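Side-chain contacts in uncharacterized protein (Kribbella flavida, PDB 4GB5), which is of unknown function but has a SnoaL-like domain of the NTF2 clan, a fold that in relatives often encloses a ligand pocket or active site: residues A21-L26 with R34-D39; I43-V48 with S59-A64; H82-D87 with A91-H96. One frame throughout, in Å; residues are numbered along the deposited sequence. Where two conformers were deposited one is given.

Three contacts follow one another along the chain, all within the SnoaL-like domain. Contacts 1 and 2 are neighbours, their centres about 12 Å apart: strand 37-38 is followed, after a corner, by strand 41-44, and the ring of H37 in contact 1 meets that of Y61 in contact 2. Contact 3, a beta hairpin, stands apart, its centre about 18 Å from that of contact 1 and about 20 Å from that of contact 2. Across subunits contacts 1 and 3 do meet: D22 and D25 are hydrogen-bonded to H94 and H96 of another copy. A triethylene glycol, probably from the crystallisation liquor, lies about 3 Å from the T92 side chain; no active site is established.

Contact 1 (A21-L26 with R34-D39); sequences ADIADL and RRVHTD
I23, near the C-terminal end of helix 6-25, reaches V36 and H37, where the next helix gives way to strand 37-38. One turn of the first helix divides its duties by direction. A21 opens the segment with a methyl that packs against H77 and I79 of strand 74-87. D22 faces another way, and its OD1 is hydrogen-bonded to H94 NE2 of the second subunit. I23 follows and carries the whole contact between the segments. Its CG1 stands beside the backbone N (chi1 -72°) and the chain then extends with chi2 at 165°, which sends CD1 out to meet V36 tip to tip, 3.8 Å from V36 CG2. The same methyl lies 4.0 Å from H37 CD2, approaching that ring obliquely. An isoleucine suits the place because its long branch spans a gap between backbones whose nearest CA atoms, those of I23 and V36, are 8.7 Å apart. V36 also shields the imidazole: its CG1 sits 3.7 Å above the ring plane, over the centre. H37 ND1 is hydrogen-bonded to the backbone oxygen of L134, which, with V36 over one face, restrains how the ring is turned. A24 packs on F69 and H77, and D25, in the helix's last turn, is hydrogen-bonded to T75, H77 N and H96 of the second subunit. In 34-39, R34 NH1 makes a salt bridge of 2.8 Å to D39 OD2, linking helix 32-36 to the corner at D39. The chemistry is therefore divided: a buried van der Waals contact sets one isoleucine methyl against V36 and the H37 imidazole, while D22 and D25 bond to the second subunit, D25 also to strand 74-87, and H37 to L134.

Contact 2 (I43-V48 with S59-A64); sequences IDFESV and SDYGAA
I43 and F45 both converge on CE2 of the Y61 ring, and the two approaches differ in tightness. The closer belongs to I43, whose CG2 lies 3.8 Å from Y61 CE2 and comes at the ring obliquely. Its CG1 takes the crowded position between backbone N and carbonyl carbon (chi1 54°), which leaves the CG2 methyl to meet the tyrosine. Y61 has its CG opposite the backbone N, chi1 170°, extending the ring from helix 58-69 toward strand 41-44. F45 is looser: its CE2 meets Y61 CE2 at 4.3 Å, edge against edge, with no stacking of faces, and the residue is partly exposed. Around F45 the chain turns: D44 OD1 accepts from E46 N at 2.9 Å, an Asx turn that binds the chain just where helix 46-49 starts, with F45 as its N-cap residue; E46 is exposed, as suits its charge. Y61 gains further neighbours in V56 of strand 54-56 and in H37, whose ring it meets edge-to-face. The contact thus rests on van der Waals contact of an isoleucine methyl, oblique to the tyrosine ring, and of two ring edges, while the D44 carboxylate serves the local turn.

Contact 3 (H82-D87 with A91-H96); sequences HVVTID and ATIHAH
V83 and H94 face each other as a hydrogen-bonded antiparallel pair. V83 N donates to H94 O at 2.8 Å, and H94 N returns the bond to V83 O at 2.9 Å. Two residues on, T85 and T92 repeat the exchange, the bond from T85 N to T92 O being nearly straight at 170°. One water then joins the two pairs: it donates to V83 O at 2.9 Å and hydrogen-bonds to both threonine hydroxyls, lying 2.8 Å from T85 OG1 and 3.0 Å from T92 OG1. The threonines lie side by side and are exposed; beta-branching suits a strand and the hydroxyls can hold water. On this face, too, V83 CG2 meets the edge of the H94 imidazole, whose ND1 is bonded to D122 of the next strand and NE2 to D22 of the third subunit. The face of V84, I86, A91 and I93 is apolar. V84 and I93 point the same way, their CG2 methyls 4.1 Å apart, and I86 CG1 lies 4.0 Å from A91 CB; A91's small methyl lies against I13 of helix 6-25, which also packs on I93. H82 turns its ring to F17 of that helix. The arrangement is a regular beta hairpin of strands 74-87 and 90-102, covered on one side by the N-terminal helix, as in the curved sheet and packed helices of the NTF2-like fold.

Contact 1 (A21-L26 with R34-D39)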
loop_
_atom_site.group_PDB
_atom_site.type_symbol
_atom_site.label_atom_id
_atom_site.label_comp_id
_atom_site.label_asym_id
_atom_site.label_seq_id
_atom_site.Cartn_x
_atom_site.Cartn_y
_atom_site.Cartn_z
ATOM N N ALA A 21 -3.860 -9.477 6.540
ATOM C CA ALA A 21 -2.400 -9.243 6.505
ATOM C C ALA A 21 -1.770 -9.408 7.855
ATOM O O ALA A 21 -0.675 -9.945 7.968
ATOM C CB ALA A 21 -2.091 -7.884 5.907
ATOM N N ASP A 22 -2.507 -9.043 8.887
ATOM C CA ASP A 22 -2.020 -9.229 10.245
ATOM C C ASP A 22 -1.851 -10.709 10.633
ATOM O O ASP A 22 -0.936 -11.031 11.363
ATOM C CB ASP A 22 -2.981 -8.616 11.261
ATOM C CG ASP A 22 -2.966 -7.093 11.267
ATOM O OD1 ASP A 22 -1.886 -6.514 10.956
ATOM O OD2 ASP A 22 -4.008 -6.488 11.674
ATOM N N ILE A 23 -2.719 -11.606 10.154
ATOM C CA ILE A 23 -2.560 -13.041 10.447
ATOM C C ILE A 23 -1.155 -13.471 10.124
ATOM O O ILE A 23 -0.450 -14.048 10.970
ATOM C CB ILE A 23 -3.580 -13.903 9.658
ATOM C CG1 ILE A 23 -4.970 -13.709 10.252
ATOM C CG2 ILE A 23 -3.232 -15.387 9.733
ATOM C CD1 ILE A 23 -6.103 -14.198 9.366
ATOM N N ALA A 24 -0.731 -13.225 8.893
ATOM C CA ALA A 24 0.573 -13.665 8.478
ATOM C C ALA A 24 1.664 -12.868 9.149
ATOM O O ALA A 24 2.620 -13.429 9.672
ATOM C CB ALA A 24 0.691 -13.533 6.994
ATOM N N ASP A 25 1.543 -11.555 9.143
ATOM C CA ASP A 25 2.693 -10.709 9.472
ATOM C C ASP A 25 2.918 -10.591 10.979
ATOM O O ASP A 25 4.059 -10.369 11.431
ATOM C CB ASP A 25 2.565 -9.323 8.830
ATOM C CG ASP A 25 2.493 -9.362 7.325
ATOM O OD1 ASP A 25 2.944 -10.353 6.708
ATOM O OD2 ASP A 25 1.960 -8.396 6.714
ATOM N N LEU A 26 1.870 -10.779 11.770
ATOM C CA LEU A 26 2.019 -10.930 13.245
ATOM C C LEU A 26 2.162 -12.388 13.666
ATOM O O LEU A 26 2.344 -12.652 14.843
ATOM C CB LEU A 26 0.808 -10.350 13.979
ATOM C CG LEU A 26 0.518 -8.861 13.813
ATOM C CD1 LEU A 26 -0.843 -8.468 14.341
ATOM C CD2 LEU A 26 1.628 -8.021 14.439
ATOM N N ARG A 34 -10.198 -16.778 12.998
ATOM C CA ARG A 34 -11.623 -16.863 13.256
ATOM C C ARG A 34 -12.353 -15.540 13.094
ATOM O O ARG A 34 -13.542 -15.514 12.823
ATOM C CB ARG A 34 -11.870 -17.393 14.669
ATOM C CG ARG A 34 -11.214 -18.699 14.936
ATOM C CD ARG A 34 -12.193 -19.849 14.837
ATOM N NE ARG A 34 -11.494 -21.104 14.569
ATOM C CZ ARG A 34 -12.006 -22.127 13.894
ATOM N NH1 ARG A 34 -13.247 -22.075 13.403
ATOM N NH2 ARG A 34 -11.266 -23.211 13.703
ATOM N N ARG A 35 -11.620 -14.452 13.298
ATOM C CA ARG A 35 -12.169 -13.111 13.136
ATOM C C ARG A 35 -12.166 -12.652 11.696
ATOM O O ARG A 35 -12.816 -11.662 11.333
ATOM C CB ARG A 35 -11.333 -12.138 13.955
ATOM C CG ARG A 35 -11.367 -12.546 15.424
ATOM C CD ARG A 35 -10.726 -11.524 16.327
ATOM N NE ARG A 35 -10.669 -12.056 17.690
ATOM C CZ ARG A 35 -11.646 -11.977 18.591
ATOM N NH1 ARG A 35 -12.779 -11.351 18.310
ATOM N NH2 ARG A 35 -11.473 -12.518 19.794
ATOM N N VAL A 36 -11.375 -13.317 10.857
ATOM C CA VAL A 36 -11.218 -12.922 9.446
ATOM C C VAL A 36 -11.910 -13.797 8.412
ATOM O O VAL A 36 -12.370 -13.308 7.391
ATOM C CB VAL A 36 -9.713 -12.858 9.098
ATOM C CG1 VAL A 36 -9.414 -12.568 7.660
ATOM C CG2 VAL A 36 -9.042 -11.807 9.982
ATOM N N HIS A 37 -11.940 -15.094 8.689
ATOM C CA HIS A 37 -12.387 -16.113 7.725
ATOM C C HIS A 37 -13.602 -16.897 8.189
ATOM O O HIS A 37 -13.879 -17.044 9.395
ATOM C CB HIS A 37 -11.225 -17.105 7.521
ATOM C CG HIS A 37 -10.034 -16.499 6.831
ATOM N ND1 HIS A 37 -10.105 -16.035 5.534
ATOM C CD2 HIS A 37 -8.756 -16.309 7.231
ATOM C CE1 HIS A 37 -8.933 -15.536 5.186
ATOM N NE2 HIS A 37 -8.088 -15.706 6.184
ATOM N N THR A 38 -14.329 -17.404 7.207
ATOM C CA THR A 38 -15.301 -18.440 7.499
ATOM C C THR A 38 -14.646 -19.807 7.783
ATOM O O THR A 38 -13.457 -20.032 7.531
ATOM C CB THR A 38 -16.263 -18.625 6.306
ATOM O OG1 THR A 38 -15.511 -18.941 5.149
ATOM C CG2 THR A 38 -17.076 -17.363 5.998
ATOM N N ASP A 39 -15.443 -20.729 8.332
ATOM C CA ASP A 39 -15.022 -22.108 8.571
ATOM C C ASP A 39 -16.133 -22.971 8.011
ATOM O O ASP A 39 -17.205 -23.018 8.599
ATOM C CB ASP A 39 -14.870 -22.380 10.067
ATOM C CG ASP A 39 -14.199 -23.705 10.363
ATOM O OD1 ASP A 39 -13.884 -24.449 9.403
ATOM O OD2 ASP A 39 -14.040 -24.032 11.570
#

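Contact 2 (I43-V48 with S59-A64)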
loop_
_atom_site.group_PDB
_atom_site.type_symbol
_atom_site.label_atom_id
_atom_site.label_comp_id
_atom_site.label_asym_id
_atom_site.label_seq_id
_atom_site.Cartn_x
_atom_site.Cartn_y
_atom_site.Cartn_z
ATOM N N ILE A 43 -9.643 -21.887 -0.593
ATOM C CA ILE A 43 -8.360 -21.293 -0.901
ATOM C C ILE A 43 -7.847 -21.715 -2.267
ATOM O O ILE A 43 -8.026 -22.838 -2.676
ATOM C CB ILE A 43 -7.306 -21.652 0.152
ATOM C CG1 ILE A 43 -7.233 -23.145 0.322
ATOM C CG2 ILE A 43 -7.650 -21.020 1.485
ATOM C CD1 ILE A 43 -6.062 -23.600 1.194
ATOM N N ASP A 44 -7.234 -20.776 -2.975
ATOM C CA ASP A 44 -6.642 -21.043 -4.256
ATOM C C ASP A 44 -5.363 -20.246 -4.379
ATOM O O ASP A 44 -5.367 -19.008 -4.643
ATOM C CB ASP A 44 -7.622 -20.675 -5.366
ATOM C CG ASP A 44 -7.036 -20.862 -6.765
ATOM O OD1 ASP A 44 -5.812 -21.112 -6.897
ATOM O OD2 ASP A 44 -7.813 -20.704 -7.748
ATOM N N PHE A 45 -4.247 -20.936 -4.188
ATOM C CA PHE A 45 -2.928 -20.339 -4.347
ATOM C C PHE A 45 -2.226 -21.002 -5.521
ATOM O O PHE A 45 -1.011 -20.998 -5.647
ATOM C CB PHE A 45 -2.111 -20.525 -3.053
ATOM C CG PHE A 45 -2.765 -19.887 -1.845
ATOM C CD1 PHE A 45 -2.879 -18.511 -1.750
ATOM C CD2 PHE A 45 -3.268 -20.663 -0.805
ATOM C CE1 PHE A 45 -3.498 -17.910 -0.647
ATOM C CE2 PHE A 45 -3.899 -20.062 0.295
ATOM C CZ PHE A 45 -4.010 -18.694 0.370
ATOM N N GLU A 46 -3.009 -21.602 -6.398
ATOM C CA GLU A 46 -2.455 -22.419 -7.489
ATOM C C GLU A 46 -1.438 -21.688 -8.362
ATOM O O GLU A 46 -0.435 -22.268 -8.779
ATOM C CB GLU A 46 -3.582 -22.970 -8.357
ATOM C CG GLU A 46 -3.084 -23.994 -9.363
ATOM C CD GLU A 46 -4.216 -24.703 -10.094
ATOM O OE1 GLU A 46 -5.357 -24.185 -10.122
ATOM O OE2 GLU A 46 -3.953 -25.793 -10.655
ATOM N N SER A 47 -1.708 -20.408 -8.616
ATOM C CA SER A 47 -0.819 -19.525 -9.387
ATOM C C SER A 47 0.602 -19.432 -8.807
ATOM O O SER A 47 1.558 -19.105 -9.518
ATOM C CB SER A 47 -1.442 -18.134 -9.508
ATOM O OG SER A 47 -0.549 -17.211 -10.116
ATOM N N VAL A 48 0.735 -19.744 -7.525
ATOM C CA VAL A 48 2.022 -19.765 -6.858
ATOM C C VAL A 48 2.464 -21.174 -6.511
ATOM O O VAL A 48 3.643 -21.520 -6.669
ATOM C CB VAL A 48 1.993 -18.977 -5.569
ATOM C CG1 VAL A 48 3.305 -19.190 -4.829
ATOM C CG2 VAL A 48 1.781 -17.532 -5.864
ATOM N N SER A 59 -9.254 -24.702 10.924
ATOM C CA SER A 59 -8.143 -25.058 11.790
ATOM C C SER A 59 -7.004 -25.705 10.978
ATOM O O SER A 59 -5.835 -25.551 11.312
ATOM C CB SER A 59 -8.603 -25.938 12.934
ATOM O OG SER A 59 -9.039 -27.166 12.440
ATOM N N ASP A 60 -7.343 -26.430 9.915
ATOM C CA ASP A 60 -6.326 -26.975 9.020
ATOM C C ASP A 60 -5.564 -25.833 8.335
ATOM O O ASP A 60 -4.334 -25.901 8.181
ATOM C CB ASP A 60 -6.942 -27.864 7.932
ATOM C CG ASP A 60 -7.387 -29.231 8.452
ATOM O OD1 ASP A 60 -7.019 -29.605 9.581
ATOM O OD2 ASP A 60 -8.073 -29.956 7.681
ATOM N N TYR A 61 -6.305 -24.850 7.836
ATOM C CA TYR A 61 -5.698 -23.716 7.145
ATOM C C TYR A 61 -4.759 -23.013 8.111
ATOM O O TYR A 61 -3.625 -22.695 7.771
ATOM C CB TYR A 61 -6.806 -22.759 6.658
ATOM C CG TYR A 61 -6.341 -21.439 6.132
ATOM C CD1 TYR A 61 -6.509 -20.292 6.883
ATOM C CD2 TYR A 61 -5.731 -21.348 4.890
ATOM C CE1 TYR A 61 -6.077 -19.059 6.384
ATOM C CE2 TYR A 61 -5.305 -20.140 4.391
ATOM C CZ TYR A 61 -5.496 -19.020 5.132
ATOM O OH TYR A 61 -5.049 -17.827 4.614
ATOM N N GLY A 62 -5.217 -22.742 9.318
ATOM C CA GLY A 62 -4.359 -22.086 10.299
ATOM C C GLY A 62 -3.094 -22.870 10.606
ATOM O O GLY A 62 -2.022 -22.280 10.689
ATOM N N ALA A 63 -3.201 -24.189 10.768
ATOM C CA ALA A 63 -2.060 -25.030 11.083
ATOM C C ALA A 63 -1.079 -25.026 9.920
ATOM O O ALA A 63 0.142 -25.008 10.116
ATOM C CB ALA A 63 -2.538 -26.480 11.400
ATOM N N ALA A 64 -1.620 -25.068 8.701
ATOM C CA ALA A 64 -0.791 -25.039 7.511
ATOM C C ALA A 64 -0.040 -23.717 7.389
ATOM O O ALA A 64 1.132 -23.693 7.024
ATOM C CB ALA A 64 -1.658 -25.254 6.275
#

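Contact 3 (H82-D87 with A91-H96)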
loop_
_atom_site.group_PDB
_atom_site.type_symbol
_atom_site.label_atom_id
_atom_site.label_comp_id
_atom_site.label_asym_id
_atom_site.label_seq_id
_atom_site.Cartn_x
_atom_site.Cartn_y
_atom_site.Cartn_z
ATOM N N HIS A 82 -8.385 -1.844 -3.271
ATOM C CA HIS A 82 -9.570 -2.695 -3.108
ATOM C C HIS A 82 -10.702 -2.260 -4.021
ATOM O O HIS A 82 -11.092 -1.096 -4.020
ATOM C CB HIS A 82 -10.048 -2.697 -1.650
ATOM C CG HIS A 82 -8.938 -2.861 -0.672
ATOM N ND1 HIS A 82 -8.101 -1.812 -0.350
ATOM C CD2 HIS A 82 -8.540 -3.920 0.068
ATOM C CE1 HIS A 82 -7.236 -2.231 0.554
ATOM N NE2 HIS A 82 -7.455 -3.508 0.801
ATOM N N VAL A 83 -11.265 -3.211 -4.772
ATOM C CA VAL A 83 -12.412 -2.988 -5.628
ATOM C C VAL A 83 -13.478 -3.947 -5.110
ATOM O O VAL A 83 -13.333 -5.179 -5.221
ATOM C CB VAL A 83 -12.055 -3.292 -7.051
ATOM C CG1 VAL A 83 -13.256 -3.115 -7.950
ATOM C CG2 VAL A 83 -10.893 -2.446 -7.563
ATOM N N VAL A 84 -14.510 -3.380 -4.450
ATOM C CA VAL A 84 -15.457 -4.145 -3.647
ATOM C C VAL A 84 -16.826 -4.056 -4.277
ATOM O O VAL A 84 -17.315 -2.960 -4.554
ATOM C CB VAL A 84 -15.501 -3.579 -2.219
ATOM C CG1 VAL A 84 -16.547 -4.294 -1.411
ATOM C CG2 VAL A 84 -14.123 -3.632 -1.538
ATOM N N THR A 85 -17.459 -5.209 -4.495
ATOM C CA THR A 85 -18.811 -5.264 -4.999
ATOM C C THR A 85 -19.656 -6.016 -4.015
ATOM O O THR A 85 -19.334 -7.148 -3.702
ATOM C CB THR A 85 -18.812 -5.956 -6.363
ATOM O OG1 THR A 85 -17.831 -5.314 -7.212
ATOM C CG2 THR A 85 -20.176 -5.869 -7.023
ATOM N N ILE A 86 -20.717 -5.395 -3.499
ATOM C CA ILE A 86 -21.513 -5.972 -2.433
ATOM C C ILE A 86 -22.930 -6.272 -2.938
ATOM O O ILE A 86 -23.523 -5.468 -3.668
ATOM C CB ILE A 86 -21.623 -5.011 -1.258
ATOM C CG1 ILE A 86 -20.219 -4.686 -0.746
ATOM C CG2 ILE A 86 -22.492 -5.600 -0.161
ATOM C CD1 ILE A 86 -20.178 -3.471 0.190
ATOM N N ASP A 87 -23.449 -7.436 -2.570
ATOM C CA ASP A 87 -24.825 -7.807 -2.876
ATOM C C ASP A 87 -25.359 -8.424 -1.600
ATOM O O ASP A 87 -25.134 -9.596 -1.325
ATOM C CB ASP A 87 -24.829 -8.804 -4.037
ATOM C CG ASP A 87 -26.218 -9.274 -4.416
ATOM O OD1 ASP A 87 -27.190 -8.772 -3.827
ATOM O OD2 ASP A 87 -26.309 -10.147 -5.304
ATOM N N ALA A 91 -20.012 -10.437 -0.943
ATOM C CA ALA A 91 -19.230 -9.467 -1.664
ATOM C C ALA A 91 -18.106 -10.148 -2.407
ATOM O O ALA A 91 -17.649 -11.224 -2.020
ATOM C CB ALA A 91 -18.650 -8.384 -0.708
ATOM N N THR A 92 -17.656 -9.490 -3.463
ATOM C CA THR A 92 -16.395 -9.836 -4.101
ATOM C C THR A 92 -15.405 -8.716 -3.910
ATOM O O THR A 92 -15.791 -7.546 -3.863
ATOM C CB THR A 92 -16.546 -10.088 -5.601
ATOM O OG1 THR A 92 -17.068 -8.916 -6.238
ATOM C CG2 THR A 92 -17.516 -11.219 -5.838
ATOM N N ILE A 93 -14.139 -9.064 -3.768
ATOM C CA ILE A 93 -13.113 -8.063 -3.659
ATOM C C ILE A 93 -11.951 -8.446 -4.535
ATOM O O ILE A 93 -11.381 -9.517 -4.385
ATOM C CB ILE A 93 -12.575 -7.950 -2.256
ATOM C CG1 ILE A 93 -13.690 -7.841 -1.216
ATOM C CG2 ILE A 93 -11.618 -6.779 -2.176
ATOM C CD1 ILE A 93 -14.202 -9.107 -0.655
ATOM N N HIS A 94 -11.551 -7.513 -5.375
ATOM C CA HIS A 94 -10.307 -7.601 -6.119
ATOM C C HIS A 94 -9.333 -6.634 -5.495
ATOM O O HIS A 94 -9.695 -5.470 -5.234
ATOM C CB HIS A 94 -10.537 -7.257 -7.581
ATOM C CG HIS A 94 -9.293 -7.039 -8.363
ATOM N ND1 HIS A 94 -8.644 -8.078 -9.001
ATOM C CD2 HIS A 94 -8.605 -5.918 -8.662
ATOM C CE1 HIS A 94 -7.583 -7.598 -9.641
ATOM N NE2 HIS A 94 -7.515 -6.297 -9.415
ATOM N N ALA A 95 -8.110 -7.059 -5.269
ATOM C CA ALA A 95 -7.121 -6.146 -4.685
ATOM C C ALA A 95 -5.736 -6.448 -5.195
ATOM O O ALA A 95 -5.459 -7.570 -5.628
ATOM C CB ALA A 95 -7.152 -6.173 -3.128
ATOM N N HIS A 96 -4.856 -5.465 -5.075
ATOM C CA HIS A 96 -3.424 -5.687 -5.275
ATOM C C HIS A 96 -2.774 -6.201 -3.993
ATOM O O HIS A 96 -3.148 -5.801 -2.876
ATOM C CB HIS A 96 -2.748 -4.359 -5.598
ATOM C CG HIS A 96 -2.784 -3.956 -7.031
ATOM N ND1 HIS A 96 -3.955 -3.791 -7.754
ATOM C CD2 HIS A 96 -1.770 -3.691 -7.894
ATOM C CE1 HIS A 96 -3.652 -3.466 -9.001
ATOM N NE2 HIS A 96 -2.333 -3.398 -9.112
HETATM O O HOH W 1 -15.332 -6.563 -6.794
#